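Local coordinates for uracil-DNA glycosylase (Sulfolobus tokodaii str. 7, PDB 4ZBY), which belongs to the uracil-DNA glycosylase superfamily and holds an iron/sulfur cluster and a uracil within one compact alpha/beta chain, at residues Met38-Ala43 against Pro104-Gln109; Cys17-Phe22 against Asn82-Arg87. All coordinates share one frame; numbering follows the deposited sequence.

The segments of the two interactions alternate along the chain: 17-22, 38-43, 82-87, then 104-109. Interaction 1 packs strand 37-41, an inner strand of the mixed sheet, against helix 96-113, close to the middle of the chain. Interaction 2, its centre about 13 Å from that of interaction 1, joins the loop after helix 4-12 to the loop leaving strand 79-82, the parallel neighbour of strand 37-41. The two meet where G41 O and V83 N probably hydrogen-bond and where K85 NZ reaches Q109 OE1. Both also touch the uracil, through E42 and A43 in one and N82 in the other, so sheet, ligand pocket and cluster pocket form one continuous region.

Interaction 1 of 2, residues Met38-Ala43 against Pro104-Gln109; sequences MFVGEA and PYLDRQ. With URA (uracil), chain C.
The strand that carries M38 and V40 runs almost exactly antiparallel to the helix that carries L106 and Q109, at 173° between their short axes. Those axes come no closer than 11.6 Å, so the gap is bridged by side chains alone. L106 sits in the middle and uses both arms of its fork. Its CD2 meets V40 CG1 tip to tip at 3.8 Å, while its CD1 takes the methyl of M38, CE to CD1 3.7 Å. M38 gets that far because its chain is fully extended from a CG anti to the backbone N (chi1 179°), and its CE also ends beside Q109 CB at 4.1 Å, the two side chains crossing at about a right angle. Q109 gives only its aliphatic part to the contact; its amide turns to P28 O and to K85 NZ. At and just past the end of the strand, G41, E42 and A43 line the uracil pocket; E42 N donates to uracil O2 at 2.9 Å and A43 N adds a weak bond to the same oxygen. The strand-helix contact is thus buried and apolar, held by dispersion, with the amide of Q109 satisfied from outside the two segments.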
loop_
_atom_site.group_PDB
_atom_site.type_symbol
_atom_site.label_atom_id
_atom_site.label_comp_id
_atom_site.label_asym_id
_atom_site.label_seq_id
_atom_site.Cartn_x
_atom_site.Cartn_y
_atom_site.Cartn_z
ATOM N N MET A 38 2.596 2.860 6.836
ATOM C CA MET A 38 2.291 1.672 6.068
ATOM C C MET A 38 1.948 2.151 4.655
ATOM O O MET A 38 1.174 3.101 4.496
ATOM C CB MET A 38 1.136 0.911 6.742
ATOM C CG MET A 38 0.680 -0.344 6.067
ATOM S SD MET A 38 -0.531 -1.152 7.187
ATOM C CE MET A 38 -0.879 -2.539 6.137
ATOM N N PHE A 39 2.558 1.545 3.638
ATOM C CA PHE A 39 2.277 1.884 2.226
ATOM C C PHE A 39 1.467 0.769 1.615
ATOM O O PHE A 39 1.810 -0.401 1.767
ATOM C CB PHE A 39 3.587 2.063 1.437
ATOM C CG PHE A 39 4.410 3.209 1.928
ATOM C CD1 PHE A 39 4.260 4.470 1.363
ATOM C CD2 PHE A 39 5.259 3.039 2.996
ATOM C CE1 PHE A 39 4.988 5.551 1.842
ATOM C CE2 PHE A 39 6.002 4.112 3.493
ATOM C CZ PHE A 39 5.862 5.362 2.909
ATOM N N VAL A 40 0.403 1.122 0.920
ATOM C CA VAL A 40 -0.427 0.094 0.281
ATOM C C VAL A 40 -0.613 0.406 -1.181
ATOM O O VAL A 40 -1.197 1.433 -1.527
ATOM C CB VAL A 40 -1.827 -0.010 0.944
ATOM C CG1 VAL A 40 -2.619 -1.191 0.371
ATOM C CG2 VAL A 40 -1.692 -0.140 2.460
ATOM N N GLY A 41 -0.120 -0.486 -2.037
ATOM C CA GLY A 41 -0.347 -0.350 -3.468
ATOM C C GLY A 41 -1.498 -1.193 -3.979
ATOM O O GLY A 41 -2.348 -1.664 -3.230
ATOM N N GLU A 42 -1.524 -1.363 -5.297
ATOM C CA GLU A 42 -2.590 -2.091 -5.983
ATOM C C GLU A 42 -2.380 -3.615 -5.961
ATOM O O GLU A 42 -3.141 -4.364 -5.328
ATOM C CB GLU A 42 -2.687 -1.604 -7.431
ATOM C CG GLU A 42 -3.712 -2.373 -8.270
ATOM C CD GLU A 42 -3.715 -1.953 -9.732
ATOM O OE1 GLU A 42 -3.003 -0.981 -10.091
ATOM O OE2 GLU A 42 -4.436 -2.605 -10.520
ATOM N N ALA A 43 -1.360 -4.056 -6.681
ATOM C CA ALA A 43 -1.049 -5.479 -6.808
ATOM C C ALA A 43 0.372 -5.611 -7.324
ATOM O O ALA A 43 0.910 -4.667 -7.936
ATOM C CB ALA A 43 -2.061 -6.188 -7.747
ATOM N N PRO A 104 -9.117 -9.272 2.993
ATOM C CA PRO A 104 -9.063 -9.561 4.434
ATOM C C PRO A 104 -7.642 -9.719 4.977
ATOM O O PRO A 104 -7.429 -9.479 6.174
ATOM C CB PRO A 104 -9.838 -10.872 4.555
ATOM C CG PRO A 104 -10.855 -10.787 3.456
ATOM C CD PRO A 104 -10.093 -10.144 2.310
ATOM N N TYR A 105 -6.685 -10.082 4.122
ATOM C CA TYR A 105 -5.285 -10.132 4.547
ATOM C C TYR A 105 -4.794 -8.746 4.908
ATOM O O TYR A 105 -4.144 -8.569 5.930
ATOM C CB TYR A 105 -4.385 -10.707 3.448
ATOM C CG TYR A 105 -4.570 -12.194 3.164
ATOM C CD1 TYR A 105 -4.595 -13.111 4.209
ATOM C CD2 TYR A 105 -4.693 -12.668 1.851
ATOM C CE1 TYR A 105 -4.710 -14.468 3.978
ATOM C CE2 TYR A 105 -4.815 -14.029 1.601
ATOM C CZ TYR A 105 -4.823 -14.924 2.688
ATOM O OH TYR A 105 -4.955 -16.280 2.487
ATOM N N LEU A 106 -5.095 -7.763 4.061
ATOM C CA LEU A 106 -4.709 -6.379 4.373
ATOM C C LEU A 106 -5.380 -5.866 5.675
ATOM O O LEU A 106 -4.728 -5.236 6.503
ATOM C CB LEU A 106 -5.069 -5.470 3.201
ATOM C CG LEU A 106 -4.794 -3.977 3.403
ATOM C CD1 LEU A 106 -3.322 -3.760 3.615
ATOM C CD2 LEU A 106 -5.286 -3.181 2.196
ATOM N N ASP A 107 -6.673 -6.131 5.818
ATOM C CA ASP A 107 -7.416 -5.811 7.042
ATOM C C ASP A 107 -6.665 -6.359 8.250
ATOM O O ASP A 107 -6.494 -5.675 9.259
ATOM C CB ASP A 107 -8.820 -6.410 7.038
ATOM C CG ASP A 107 -9.718 -5.830 5.977
ATOM O OD1 ASP A 107 -9.412 -4.757 5.426
ATOM O OD2 ASP A 107 -10.756 -6.454 5.712
ATOM N N ARG A 108 -6.230 -7.611 8.139
ATOM C CA ARG A 108 -5.550 -8.268 9.253
ATOM C C ARG A 108 -4.195 -7.640 9.515
ATOM O O ARG A 108 -3.766 -7.529 10.676
ATOM C CB ARG A 108 -5.403 -9.763 8.975
ATOM C CG ARG A 108 -6.739 -10.491 9.038
ATOM C CD ARG A 108 -6.658 -11.912 8.484
ATOM N NE ARG A 108 -5.644 -12.732 9.146
ATOM C CZ ARG A 108 -5.294 -13.940 8.720
ATOM N NH1 ARG A 108 -5.881 -14.439 7.639
ATOM N NH2 ARG A 108 -4.365 -14.641 9.360
ATOM N N GLN A 109 -3.528 -7.208 8.450
ATOM C CA GLN A 109 -2.207 -6.599 8.587
ATOM C C GLN A 109 -2.337 -5.235 9.264
ATOM O O GLN A 109 -1.538 -4.878 10.161
ATOM C CB GLN A 109 -1.504 -6.482 7.215
ATOM C CG GLN A 109 -1.114 -7.831 6.663
ATOM C CD GLN A 109 -0.611 -7.766 5.227
ATOM O OE1 GLN A 109 -1.184 -7.055 4.402
ATOM N NE2 GLN A 109 0.477 -8.487 4.933
HETATM N N1 URA C . 2.643 -1.859 -8.216
HETATM C C2 URA C . 1.965 -1.992 -7.055
HETATM O O2 URA C . 0.831 -1.578 -6.896
HETATM N N3 URA C . 2.528 -2.778 -6.129
HETATM C C4 URA C . 3.699 -3.439 -6.244
HETATM O O4 URA C . 4.129 -4.064 -5.289
HETATM C C5 URA C . 4.384 -3.269 -7.463
HETATM C C6 URA C . 3.853 -2.477 -8.425
#

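Interaction 2 of 2, residues Cys17-Phe22 against Asn82-Arg87. With SF4 (iron/sulfur cluster), chain B; URA (uracil), chain C.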
loop_
_atom_site.group_PDB
_atom_site.type_symbol
_atom_site.label_atom_id
_atom_site.label_comp_id
_atom_site.label_asym_id
_atom_site.label_seq_id
_atom_site.Cartn_x
_atom_site.Cartn_y
_atom_site.Cartn_z
ATOM N N CYS A 17 -8.370 -16.981 -4.526
ATOM C CA CYS A 17 -8.959 -16.464 -5.760
ATOM C C CYS A 17 -8.206 -17.002 -6.965
ATOM O O CYS A 17 -7.205 -17.693 -6.814
ATOM C CB CYS A 17 -8.988 -14.935 -5.780
ATOM S SG CYS A 17 -7.440 -14.149 -6.212
ATOM N N LYS A 18 -8.701 -16.725 -8.170
ATOM C CA LYS A 18 -8.119 -17.364 -9.340
ATOM C C LYS A 18 -6.712 -16.879 -9.690
ATOM O O LYS A 18 -6.049 -17.456 -10.554
ATOM C CB LYS A 18 -9.051 -17.175 -10.551
ATOM C CG LYS A 18 -9.261 -15.733 -10.948
ATOM C CD LYS A 18 -10.267 -15.609 -12.098
ATOM C CE LYS A 18 -10.512 -14.155 -12.455
ATOM N NZ LYS A 18 -11.049 -13.341 -11.313
ATOM N N LEU A 19 -6.228 -15.848 -9.013
ATOM C CA LEU A 19 -4.907 -15.329 -9.340
ATOM C C LEU A 19 -3.773 -16.288 -8.990
ATOM O O LEU A 19 -2.667 -16.148 -9.531
ATOM C CB LEU A 19 -4.652 -13.993 -8.634
ATOM C CG LEU A 19 -5.580 -12.856 -9.072
ATOM C CD1 LEU A 19 -5.225 -11.503 -8.460
ATOM C CD2 LEU A 19 -5.605 -12.813 -10.612
ATOM N N TRP A 20 -4.030 -17.246 -8.096
ATOM C CA TRP A 20 -2.945 -18.117 -7.653
ATOM C C TRP A 20 -2.362 -18.899 -8.820
ATOM O O TRP A 20 -1.172 -19.179 -8.834
ATOM C CB TRP A 20 -3.415 -19.079 -6.543
ATOM C CG TRP A 20 -4.161 -20.290 -7.068
ATOM C CD1 TRP A 20 -5.506 -20.408 -7.253
ATOM C CD2 TRP A 20 -3.590 -21.541 -7.467
ATOM N NE1 TRP A 20 -5.811 -21.655 -7.741
ATOM C CE2 TRP A 20 -4.650 -22.371 -7.880
ATOM C CE3 TRP A 20 -2.285 -22.041 -7.510
ATOM C CZ2 TRP A 20 -4.443 -23.667 -8.331
ATOM C CZ3 TRP A 20 -2.084 -23.321 -7.962
ATOM C CH2 TRP A 20 -3.157 -24.125 -8.362
ATOM N N GLN A 21 -3.193 -19.242 -9.807
ATOM C CA GLN A 21 -2.763 -20.110 -10.877
ATOM C C GLN A 21 -1.672 -19.527 -11.765
ATOM O O GLN A 21 -0.963 -20.272 -12.436
ATOM C CB GLN A 21 -3.969 -20.507 -11.743
ATOM C CG GLN A 21 -4.536 -19.361 -12.552
ATOM C CD GLN A 21 -5.850 -19.719 -13.238
ATOM O OE1 GLN A 21 -5.868 -20.397 -14.275
ATOM N NE2 GLN A 21 -6.957 -19.256 -12.667
ATOM N N PHE A 22 -1.530 -18.207 -11.756
ATOM C CA PHE A 22 -0.606 -17.528 -12.657
ATOM C C PHE A 22 0.751 -17.232 -12.020
ATOM O O PHE A 22 1.740 -16.946 -12.716
ATOM C CB PHE A 22 -1.210 -16.202 -13.129
ATOM C CG PHE A 22 -2.579 -16.335 -13.728
ATOM C CD1 PHE A 22 -2.777 -17.091 -14.880
ATOM C CD2 PHE A 22 -3.661 -15.686 -13.149
ATOM C CE1 PHE A 22 -4.052 -17.218 -15.438
ATOM C CE2 PHE A 22 -4.924 -15.794 -13.692
ATOM C CZ PHE A 22 -5.124 -16.559 -14.842
ATOM N N ASN A 82 0.186 -4.512 -0.583
ATOM C CA ASN A 82 -0.798 -4.195 -1.619
ATOM C C ASN A 82 -2.157 -4.723 -1.220
ATOM O O ASN A 82 -2.248 -5.635 -0.413
ATOM C CB ASN A 82 -0.425 -4.811 -2.972
ATOM C CG ASN A 82 0.864 -4.252 -3.547
ATOM O OD1 ASN A 82 0.908 -3.125 -4.006
ATOM N ND2 ASN A 82 1.921 -5.052 -3.526
ATOM N N VAL A 83 -3.216 -4.182 -1.822
ATOM C CA VAL A 83 -4.560 -4.652 -1.510
ATOM C C VAL A 83 -4.782 -6.070 -2.073
ATOM O O VAL A 83 -5.491 -6.879 -1.466
ATOM C CB VAL A 83 -5.627 -3.657 -2.035
ATOM C CG1 VAL A 83 -5.542 -3.517 -3.544
ATOM C CG2 VAL A 83 -7.026 -4.074 -1.599
ATOM N N VAL A 84 -4.151 -6.382 -3.211
ATOM C CA VAL A 84 -4.178 -7.721 -3.765
ATOM C C VAL A 84 -2.740 -8.228 -3.798
ATOM O O VAL A 84 -1.816 -7.468 -4.114
ATOM C CB VAL A 84 -4.801 -7.727 -5.179
ATOM C CG1 VAL A 84 -4.523 -9.024 -5.918
ATOM C CG2 VAL A 84 -6.312 -7.503 -5.042
ATOM N N LYS A 85 -2.547 -9.492 -3.454
ATOM C CA LYS A 85 -1.188 -9.953 -3.220
ATOM C C LYS A 85 -0.604 -10.915 -4.269
ATOM O O LYS A 85 0.546 -11.375 -4.141
ATOM C CB LYS A 85 -1.125 -10.535 -1.804
ATOM C CG LYS A 85 -1.314 -9.399 -0.763
ATOM C CD LYS A 85 -1.757 -9.942 0.567
ATOM C CE LYS A 85 -1.389 -9.001 1.691
ATOM N NZ LYS A 85 -2.046 -7.657 1.639
ATOM N N CYS A 86 -1.351 -11.166 -5.343
ATOM C CA CYS A 86 -0.811 -11.887 -6.491
ATOM C C CYS A 86 -0.939 -11.048 -7.750
ATOM O O CYS A 86 -1.834 -10.230 -7.859
ATOM C CB CYS A 86 -1.522 -13.217 -6.698
ATOM S SG CYS A 86 -1.244 -14.295 -5.258
ATOM N N ARG A 87 -0.000 -11.247 -8.666
ATOM C CA ARG A 87 0.016 -10.524 -9.954
ATOM C C ARG A 87 -1.132 -10.919 -10.869
ATOM O O ARG A 87 -1.233 -12.062 -11.281
ATOM C CB ARG A 87 1.338 -10.790 -10.680
ATOM C CG ARG A 87 1.528 -10.002 -11.970
ATOM C CD ARG A 87 2.591 -10.650 -12.840
ATOM N NE ARG A 87 2.949 -9.792 -13.963
ATOM C CZ ARG A 87 3.752 -10.157 -14.959
ATOM N NH1 ARG A 87 4.021 -9.304 -15.935
ATOM N NH2 ARG A 87 4.289 -11.370 -14.978
HETATM FE FE1 SF4 B . -5.949 -14.308 -4.469
HETATM FE FE2 SF4 B . -4.910 -15.440 -2.289
HETATM FE FE3 SF4 B . -3.276 -14.344 -4.131
HETATM FE FE4 SF4 B . -4.791 -12.788 -2.588
HETATM S S1 SF4 B . -3.074 -14.109 -1.902
HETATM S S2 SF4 B . -4.491 -12.569 -4.803
HETATM S S3 SF4 B . -6.674 -14.059 -2.358
HETATM S S4 SF4 B . -4.686 -16.150 -4.426
HETATM N N1 URA C . 2.643 -1.859 -8.216
HETATM C C2 URA C . 1.965 -1.992 -7.055
HETATM O O2 URA C . 0.831 -1.578 -6.896
HETATM N N3 URA C . 2.528 -2.778 -6.129
HETATM C C4 URA C . 3.699 -3.439 -6.244
HETATM O O4 URA C . 4.129 -4.064 -5.289
HETATM C C5 URA C . 4.384 -3.269 -7.463
HETATM C C6 URA C . 3.853 -2.477 -8.425
HETATM O O HOH W 1 -0.686 -14.476 -10.119
#
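L19 lies across V84 at about a right angle, its CD1 methyl 3.6 Å from V84 CG1, and both of these methyls also rest near sulfide S2 of the iron/sulfur cluster. Nearer the backbone, L19 CB packs on C86 CB at 3.8 Å. With CG anti to its carbonyl carbon (chi1 -64°), L19 sends its fork along the 82-87 loop, where CD1 also packs on the carbonyl O of C86.

Each loop also supplies a cysteine to the cluster. C17 SG binds the iron FE1 at 2.3 Å, and C86 SG binds FE3 at the same distance. The C17 sulfur accepts a nearly straight N-H...S bond, 3.5 Å from L19 N to C17 SG (163°). This is the sort of contact that would probably stabilise negative charge on a cluster thiolate. C14 and C102 belong to the same pocket. Farther along, one water donates to L19 O and to R87 O, tying the backbones together beyond the leucine.

At its other end the 82-87 segment faces the uracil. N82 meets it with both ends of its amide: OD1 accepts from uracil N3 at 2.7 Å (N-H...O 168°), and ND2 donates to uracil O4 at 3.0 Å. K85 leads away from the 17-22 loop, and its bent end brings NZ back to N82 O at 2.9 Å and to T81 OG1, so the carbonyl of N82 itself is held by the lysine end. Between 17-22 and 82-87, then, direct contact is van der Waals packing, mostly apolar, while a water and the shared cluster supply the polar and metal links; the short segment whose C86 binds an iron also offers the uracil, at N82, one acceptor and one donor.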